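Local coordinates for protein L-Ribose isomerase (Acinetobacter, PDB 4Q0S) that isomerises L-ribose, probably to the ketose L-ribulose, in a cupin barrel that binds cobalt and, in this crystal, the sugar alcohol ribitol, at residues P94-S99 and A232-W237; Y219-T224 and L238-N243. All blocks are in the same frame, centred on the assembly; numbering follows the deposited sequence.

Interaction 1: P94-S99 and A232-W237; sequences PYAEYS and APIPSW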
ATOM      1  N   PRO A  94      41.343  -2.787   2.434  1.00 45.78           N
ATOM      2  CA  PRO A  94      41.458  -1.942   1.241  1.00 45.68           C
ATOM      3  C   PRO A  94      40.372  -2.155   0.176  1.00 45.48           C
ATOM      4  O   PRO A  94      40.270  -1.379  -0.774  1.00 44.53           O
ATOM      5  CB  PRO A  94      42.859  -2.270   0.728  1.00 46.22           C
ATOM      6  CG  PRO A  94      43.009  -3.716   1.089  1.00 46.47           C
ATOM      7  CD  PRO A  94      42.440  -3.771   2.494  1.00 46.51           C
ATOM      8  N   TYR A  95      39.555  -3.192   0.345  1.00 45.28           N
ATOM      9  CA  TYR A  95      38.493  -3.494  -0.614  1.00 44.09           C
ATOM     10  C   TYR A  95      37.089  -3.369  -0.020  1.00 42.35           C
ATOM     11  O   TYR A  95      36.095  -3.623  -0.702  1.00 41.68           O
ATOM     12  CB  TYR A  95      38.683  -4.907  -1.165  1.00 46.82           C
ATOM     13  CG  TYR A  95      40.074  -5.164  -1.698  1.00 49.14           C
ATOM     14  CD1 TYR A  95      40.540  -4.498  -2.832  1.00 50.15           C
ATOM     15  CD2 TYR A  95      40.929  -6.066  -1.062  1.00 50.39           C
ATOM     16  CE1 TYR A  95      41.823  -4.724  -3.323  1.00 50.81           C
ATOM     17  CE2 TYR A  95      42.216  -6.302  -1.544  1.00 51.37           C
ATOM     18  CZ  TYR A  95      42.656  -5.627  -2.675  1.00 52.32           C
ATOM     19  OH  TYR A  95      43.923  -5.860  -3.162  1.00 52.32           O
ATOM     20  N   ALA A  96      37.010  -2.977   1.246  1.00 40.30           N
ATOM     21  CA  ALA A  96      35.728  -2.827   1.928  1.00 38.21           C
ATOM     22  C   ALA A  96      34.852  -1.755   1.275  1.00 37.67           C
ATOM     23  O   ALA A  96      33.626  -1.870   1.256  1.00 37.53           O
ATOM     24  CB  ALA A  96      35.964  -2.485   3.394  1.00 38.17           C
ATOM     25  N   GLU A  97      35.498  -0.722   0.744  1.00 34.64           N
ATOM     26  CA  GLU A  97      34.826   0.396   0.095  1.00 34.49           C
ATOM     27  C   GLU A  97      33.943  -0.017  -1.088  1.00 33.25           C
ATOM     28  O   GLU A  97      33.128   0.772  -1.561  1.00 31.26           O
ATOM     29  CB  GLU A  97      35.870   1.413  -0.373  1.00 35.35           C
ATOM     30  CG  GLU A  97      36.877   0.842  -1.369  1.00 37.09           C
ATOM     31  CD  GLU A  97      38.117   1.704  -1.505  1.00 39.31           C
ATOM     32  OE1 GLU A  97      38.894   1.780  -0.530  1.00 38.85           O
ATOM     33  OE2 GLU A  97      38.311   2.308  -2.582  1.00 40.71           O
ATOM     34  N   TYR A  98      34.117  -1.244  -1.569  1.00 31.79           N
ATOM     35  CA  TYR A  98      33.321  -1.737  -2.690  1.00 32.25           C
ATOM     36  C   TYR A  98      32.079  -2.455  -2.178  1.00 31.34           C
ATOM     37  O   TYR A  98      31.183  -2.791  -2.956  1.00 29.60           O
ATOM     38  CB  TYR A  98      34.142  -2.701  -3.549  1.00 32.72           C
ATOM     39  CG  TYR A  98      35.256  -2.040  -4.327  1.00 35.33           C
ATOM     40  CD1 TYR A  98      34.998  -1.387  -5.530  1.00 35.27           C
ATOM     41  CD2 TYR A  98      36.565  -2.050  -3.848  1.00 35.86           C
ATOM     42  CE1 TYR A  98      36.018  -0.760  -6.243  1.00 36.93           C
ATOM     43  CE2 TYR A  98      37.590  -1.424  -4.548  1.00 36.99           C
ATOM     44  CZ  TYR A  98      37.311  -0.783  -5.742  1.00 37.43           C
ATOM     45  OH  TYR A  98      38.322  -0.155  -6.428  1.00 36.95           O
ATOM     46  N   SER A  99      32.037  -2.691  -0.869  1.00 29.73           N
ATOM     47  CA  SER A  99      30.911  -3.377  -0.257  1.00 29.93           C
ATOM     48  C   SER A  99      30.021  -2.402   0.512  1.00 29.60           C
ATOM     49  O   SER A  99      29.912  -1.230   0.148  1.00 30.96           O
ATOM     50  CB  SER A  99      31.409  -4.488   0.672  1.00 28.25           C
ATOM     51  OG  SER A  99      30.335  -5.325   1.082  1.00 29.71           O
ATOM     52  N   ALA A 232      34.815   7.815  10.111  1.00 74.33           N
ATOM     53  CA  ALA A 232      35.210   6.946   9.008  1.00 69.98           C
ATOM     54  C   ALA A 232      35.554   5.548   9.513  1.00 67.30           C
ATOM     55  O   ALA A 232      36.441   5.381  10.352  1.00 67.10           O
ATOM     56  CB  ALA A 232      36.404   7.541   8.271  1.00 69.53           C
ATOM     57  N   PRO A 233      34.851   4.523   9.006  1.00 64.19           N
ATOM     58  CA  PRO A 233      35.089   3.133   9.411  1.00 61.65           C
ATOM     59  C   PRO A 233      36.493   2.660   9.054  1.00 59.14           C
ATOM     60  O   PRO A 233      37.078   1.832   9.751  1.00 58.45           O
ATOM     61  CB  PRO A 233      34.001   2.367   8.662  1.00 62.05           C
ATOM     62  CG  PRO A 233      33.796   3.193   7.433  1.00 62.52           C
ATOM     63  CD  PRO A 233      33.798   4.596   7.979  1.00 62.87           C
ATOM     64  N   ILE A 234      37.018   3.188   7.955  1.00 56.98           N
ATOM     65  CA  ILE A 234      38.361   2.858   7.497  1.00 54.69           C
ATOM     66  C   ILE A 234      39.014   4.173   7.085  1.00 53.93           C
ATOM     67  O   ILE A 234      38.380   5.014   6.446  1.00 53.67           O
ATOM     68  CB  ILE A 234      38.329   1.873   6.301  1.00 53.95           C
ATOM     69  CG1 ILE A 234      37.859   0.499   6.783  1.00 52.74           C
ATOM     70  CG2 ILE A 234      39.712   1.760   5.668  1.00 53.95           C
ATOM     71  CD1 ILE A 234      37.795  -0.549   5.698  1.00 53.31           C
ATOM     72  N   PRO A 235      40.286   4.376   7.468  1.00 53.03           N
ATOM     73  CA  PRO A 235      41.044   5.591   7.152  1.00 51.90           C
ATOM     74  C   PRO A 235      40.812   6.165   5.757  1.00 50.79           C
ATOM     75  O   PRO A 235      40.323   7.287   5.618  1.00 50.50           O
ATOM     76  CB  PRO A 235      42.485   5.153   7.376  1.00 52.31           C
ATOM     77  CG  PRO A 235      42.345   4.255   8.565  1.00 52.22           C
ATOM     78  CD  PRO A 235      41.130   3.417   8.206  1.00 52.04           C
ATOM     79  N   SER A 236      41.155   5.392   4.730  1.00 50.67           N
ATOM     80  CA  SER A 236      41.001   5.828   3.344  1.00 50.92           C
ATOM     81  C   SER A 236      39.615   6.381   3.009  1.00 50.74           C
ATOM     82  O   SER A 236      39.495   7.339   2.251  1.00 52.89           O
ATOM     83  CB  SER A 236      41.331   4.677   2.391  1.00 50.60           C
ATOM     84  OG  SER A 236      40.429   3.597   2.556  1.00 51.88           O
ATOM     85  N   TRP A 237      38.572   5.778   3.568  1.00 50.65           N
ATOM     86  CA  TRP A 237      37.203   6.219   3.312  1.00 50.16           C
ATOM     87  C   TRP A 237      36.996   7.712   3.550  1.00 51.43           C
ATOM     88  O   TRP A 237      36.105   8.322   2.959  1.00 51.31           O
ATOM     89  CB  TRP A 237      36.229   5.436   4.191  1.00 48.52           C
ATOM     90  CG  TRP A 237      36.076   3.995   3.808  1.00 46.62           C
ATOM     91  CD1 TRP A 237      37.056   3.149   3.372  1.00 45.89           C
ATOM     92  CD2 TRP A 237      34.881   3.212   3.897  1.00 45.53           C
ATOM     93  NE1 TRP A 237      36.546   1.885   3.189  1.00 45.41           N
ATOM     94  CE2 TRP A 237      35.213   1.895   3.506  1.00 45.50           C
ATOM     95  CE3 TRP A 237      33.560   3.493   4.276  1.00 43.78           C
ATOM     96  CZ2 TRP A 237      34.271   0.859   3.483  1.00 44.12           C
ATOM     97  CZ3 TRP A 237      32.624   2.463   4.254  1.00 42.96           C
ATOM     98  CH2 TRP A 237      32.987   1.161   3.861  1.00 43.96           C
TER
HETATM   99  O   HOH W   1      38.292  -0.072   1.380  1.00 36.61           O
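The W237 indole turns its edge toward A96, whose carbonyl carbon lies near the ring plane, and takes P233 CG and I234 CG1 on one of its faces, both offset toward the rim. Two loops of the cupin barrel meet here, one leading into strand 101-108 and the other following strand 211-217. The six-membered ring makes the nearest approach: W237 CZ2 comes within 3.4 Å of E97 N and 3.7 Å of A96 CB. On the pyrrole side, W237 NE1 lies 3.7 Å from E97 CB. Water 1 fills the polar corner between the loops. It accepts from E97 N (2.9 Å) and W237 NE1 (3.2 Å) and donates to E97 OE1 (2.7 Å), so the indole N-H is satisfied. With chi1 at 60°, E97 CG sits between its own N and carbonyl carbon, and the extended chain beyond it lets OE1 share this water with E97 N. The other oxygen, E97 OE2, makes a salt bridge to R121, fixing both ends of the carboxylate. P233 packs on F152 of the second subunit. I234 reaches A96 with its terminal methyl, CD1 to CB 3.5 Å.

Interaction 2: Y219-T224 and L238-N243; sequences YSHEPT and LGMHDN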
ATOM      1  N   TYR A 219      27.835   0.469  -0.303  1.00 28.79           N
ATOM      2  CA  TYR A 219      28.051   1.738   0.390  1.00 29.58           C
ATOM      3  C   TYR A 219      28.162   2.977  -0.495  1.00 30.57           C
ATOM      4  O   TYR A 219      28.814   2.958  -1.537  1.00 29.35           O
ATOM      5  CB  TYR A 219      29.297   1.645   1.269  1.00 30.02           C
ATOM      6  CG  TYR A 219      29.431   2.778   2.259  1.00 30.11           C
ATOM      7  CD1 TYR A 219      28.693   2.788   3.441  1.00 30.39           C
ATOM      8  CD2 TYR A 219      30.308   3.838   2.020  1.00 32.03           C
ATOM      9  CE1 TYR A 219      28.825   3.824   4.365  1.00 30.93           C
ATOM     10  CE2 TYR A 219      30.451   4.884   2.939  1.00 33.02           C
ATOM     11  CZ  TYR A 219      29.708   4.867   4.107  1.00 31.67           C
ATOM     12  OH  TYR A 219      29.858   5.881   5.024  1.00 31.92           O
ATOM     13  N   SER A 220      27.531   4.062  -0.056  1.00 30.11           N
ATOM     14  CA  SER A 220      27.563   5.315  -0.798  1.00 33.80           C
ATOM     15  C   SER A 220      28.595   6.284  -0.196  1.00 35.84           C
ATOM     16  O   SER A 220      28.391   6.840   0.884  1.00 34.80           O
ATOM     17  CB  SER A 220      26.172   5.949  -0.794  1.00 34.31           C
ATOM     18  OG  SER A 220      26.128   7.093  -1.621  1.00 39.87           O
ATOM     19  N   HIS A 221      29.709   6.466  -0.901  1.00 38.35           N
ATOM     20  CA  HIS A 221      30.769   7.372  -0.459  1.00 42.31           C
ATOM     21  C   HIS A 221      30.447   8.769  -0.981  1.00 46.06           C
ATOM     22  O   HIS A 221      30.702   9.074  -2.144  1.00 45.57           O
ATOM     23  CB  HIS A 221      32.127   6.929  -1.020  1.00 38.56           C
ATOM     24  CG  HIS A 221      32.524   5.540  -0.629  1.00 36.04           C
ATOM     25  ND1 HIS A 221      33.049   5.234   0.608  1.00 35.25           N
ATOM     26  CD2 HIS A 221      32.457   4.370  -1.307  1.00 34.43           C
ATOM     27  CE1 HIS A 221      33.289   3.937   0.675  1.00 34.79           C
ATOM     28  NE2 HIS A 221      32.938   3.389  -0.476  1.00 34.05           N
ATOM     29  N   GLU A 222      29.888   9.616  -0.123  1.00 52.76           N
ATOM     30  CA  GLU A 222      29.532  10.972  -0.527  1.00 60.37           C
ATOM     31  C   GLU A 222      29.676  11.987   0.602  1.00 65.11           C
ATOM     32  O   GLU A 222      28.838  12.045   1.502  1.00 65.43           O
ATOM     33  CB  GLU A 222      28.088  11.013  -1.036  1.00 61.19           C
ATOM     34  CG  GLU A 222      27.812  10.128  -2.237  1.00 64.71           C
ATOM     35  CD  GLU A 222      26.349  10.151  -2.650  1.00 67.19           C
ATOM     36  OE1 GLU A 222      25.486   9.844  -1.797  1.00 67.50           O
ATOM     37  OE2 GLU A 222      26.062  10.473  -3.826  1.00 68.16           O
ATOM     38  N   PRO A 223      30.751  12.792   0.576  1.00 69.90           N
ATOM     39  CA  PRO A 223      30.964  13.806   1.617  1.00 73.64           C
ATOM     40  C   PRO A 223      29.977  14.967   1.426  1.00 77.29           C
ATOM     41  O   PRO A 223      30.376  16.129   1.312  1.00 77.57           O
ATOM     42  CB  PRO A 223      32.413  14.237   1.388  1.00 72.60           C
ATOM     43  CG  PRO A 223      33.044  13.006   0.789  1.00 71.53           C
ATOM     44  CD  PRO A 223      31.988  12.572  -0.193  1.00 70.82           C
ATOM     45  N   THR A 224      28.688  14.634   1.393  1.00 81.10           N
ATOM     46  CA  THR A 224      27.623  15.616   1.196  1.00 84.32           C
ATOM     47  C   THR A 224      27.435  16.579   2.366  1.00 86.43           C
ATOM     48  O   THR A 224      28.307  16.721   3.227  1.00 86.71           O
ATOM     49  CB  THR A 224      26.264  14.922   0.928  1.00 84.69           C
ATOM     50  OG1 THR A 224      25.873  14.167   2.082  1.00 84.42           O
ATOM     51  CG2 THR A 224      26.365  13.993  -0.275  1.00 84.26           C
ATOM     52  N   LEU A 238      37.817   8.294   4.419  1.00 53.35           N
ATOM     53  CA  LEU A 238      37.713   9.713   4.747  1.00 54.80           C
ATOM     54  C   LEU A 238      37.877  10.622   3.531  1.00 55.37           C
ATOM     55  O   LEU A 238      38.908  10.596   2.858  1.00 55.91           O
ATOM     56  CB  LEU A 238      38.755  10.080   5.806  1.00 55.73           C
ATOM     57  CG  LEU A 238      38.780  11.534   6.280  1.00 56.26           C
ATOM     58  CD1 LEU A 238      37.429  11.926   6.860  1.00 55.47           C
ATOM     59  CD2 LEU A 238      39.876  11.696   7.322  1.00 56.46           C
ATOM     60  N   GLY A 239      36.851  11.425   3.261  1.00 55.86           N
ATOM     61  CA  GLY A 239      36.886  12.337   2.131  1.00 57.11           C
ATOM     62  C   GLY A 239      36.721  11.658   0.781  1.00 57.60           C
ATOM     63  O   GLY A 239      36.537  12.320  -0.241  1.00 58.65           O
ATOM     64  N   MET A 240      36.789  10.332   0.776  1.00 57.11           N
ATOM     65  CA  MET A 240      36.653   9.550  -0.447  1.00 55.85           C
ATOM     66  C   MET A 240      35.381   9.898  -1.219  1.00 55.96           C
ATOM     67  O   MET A 240      34.290   9.946  -0.647  1.00 55.91           O
ATOM     68  CB  MET A 240      36.650   8.064  -0.096  1.00 54.79           C
ATOM     69  CG  MET A 240      36.607   7.129  -1.285  1.00 53.65           C
ATOM     70  SD  MET A 240      36.479   5.421  -0.731  1.00 52.01           S
ATOM     71  CE  MET A 240      38.130   5.145  -0.082  1.00 52.95           C
ATOM     72  N   HIS A 241      35.528  10.150  -2.516  1.00 56.35           N
ATOM     73  CA  HIS A 241      34.383  10.469  -3.362  1.00 56.32           C
ATOM     74  C   HIS A 241      34.187   9.328  -4.356  1.00 54.13           C
ATOM     75  O   HIS A 241      35.161   8.754  -4.854  1.00 53.00           O
ATOM     76  CB  HIS A 241      34.603  11.783  -4.116  1.00 59.92           C
ATOM     77  CG  HIS A 241      33.375  12.288  -4.814  1.00 64.63           C
ATOM     78  ND1 HIS A 241      32.181  12.504  -4.157  1.00 66.28           N
ATOM     79  CD2 HIS A 241      33.159  12.633  -6.107  1.00 65.55           C
ATOM     80  CE1 HIS A 241      31.284  12.960  -5.013  1.00 66.20           C
ATOM     81  NE2 HIS A 241      31.852  13.047  -6.203  1.00 66.15           N
ATOM     82  N   ASP A 242      32.929   9.002  -4.640  1.00 50.52           N
ATOM     83  CA  ASP A 242      32.620   7.910  -5.550  1.00 46.85           C
ATOM     84  C   ASP A 242      31.564   8.285  -6.585  1.00 46.34           C
ATOM     85  O   ASP A 242      30.860   7.421  -7.106  1.00 45.34           O
ATOM     86  CB  ASP A 242      32.166   6.692  -4.741  1.00 44.41           C
ATOM     87  CG  ASP A 242      32.116   5.425  -5.567  1.00 41.82           C
ATOM     88  OD1 ASP A 242      33.115   5.122  -6.255  1.00 39.14           O
ATOM     89  OD2 ASP A 242      31.081   4.728  -5.522  1.00 39.25           O
ATOM     90  N   ASN A 243      31.443   9.577  -6.869  1.00 46.68           N
ATOM     91  CA  ASN A 243      30.492  10.049  -7.868  1.00 47.41           C
ATOM     92  C   ASN A 243      31.274  10.736  -8.972  1.00 47.22           C
ATOM     93  O   ASN A 243      32.079  11.628  -8.711  1.00 48.32           O
ATOM     94  CB  ASN A 243      29.493  11.048  -7.277  1.00 48.63           C
ATOM     95  CG  ASN A 243      28.501  10.399  -6.334  1.00 51.76           C
ATOM     96  OD1 ASN A 243      28.222   9.204  -6.431  1.00 51.48           O
ATOM     97  ND2 ASN A 243      27.945  11.193  -5.423  1.00 52.57           N
TER
HETATM   98  O   HOH W   2      29.701   5.163  -3.106  1.00 34.80           O
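With chi1 at -58°, H221 CG stands beside its own backbone N; M240, extended through chi1 and chi2, carries SD over the H221 ring, and the bend at chi3 (-72°) turns CE toward E97 OE1. M240 SD is 3.8 Å from the ring centroid, close to the normal, a Met-aromatic contact. Y219 CD2 lies over the opposite face, so the imidazole is sandwiched, and D242 CB lies at its edge, 4.2 Å from H221 CD2. H221 NE2 is bonded to E97 O. Both segments belong to the long loop joining strands 211-217 and 244-245 of the cupin barrel, and their backbones meet through a weak bond from D242 N to H221 O (3.3 Å). Water 2 adds a bridge, accepting from H221 N and donating to Y219 O and D242 OD2; D242 OD1 salt-bridges R121. P223, centre of an inverse gamma turn, sets CD 3.5 Å from M240 O. N243 ND2 donates almost straight to the anti lone pair of E222 OE2 (2.6 Å), with the carboxylate and amide planes 85° apart. S220 OG donates weakly to E222 OE1. E222 OE2 also makes a salt bridge to R254 and a weak hydrogen bond to ribitol O2, and D242 O bonds ND1 of the cobalt ligand H119. The contact therefore supplies a ligand-binding carboxylate held from several sides, and a second-shell carbonyl well placed to orient a metal ligand.

Interactions 1 and 2 lie 10 Å apart, centre to centre, on the same side of the chain's centre, and their segments alternate along the chain: 94-99, 219-224, 232-237, 238-243. The last two are contiguous, so one long loop after strand 211-217 serves both. S99 O and Y219 N, 2.7 Å apart in a probable hydrogen bond, join the loops just beyond the antiparallel neighbours 101-108 and 211-217. R121 is shared, pairing with E97 in one contact and D242 in the other. Interaction 1 borders the second subunit, where S99 OG bonds S99 OG of that chain; interaction 2 reaches ribitol and the cobalt site. Together they connect the subunit interface with the pocket.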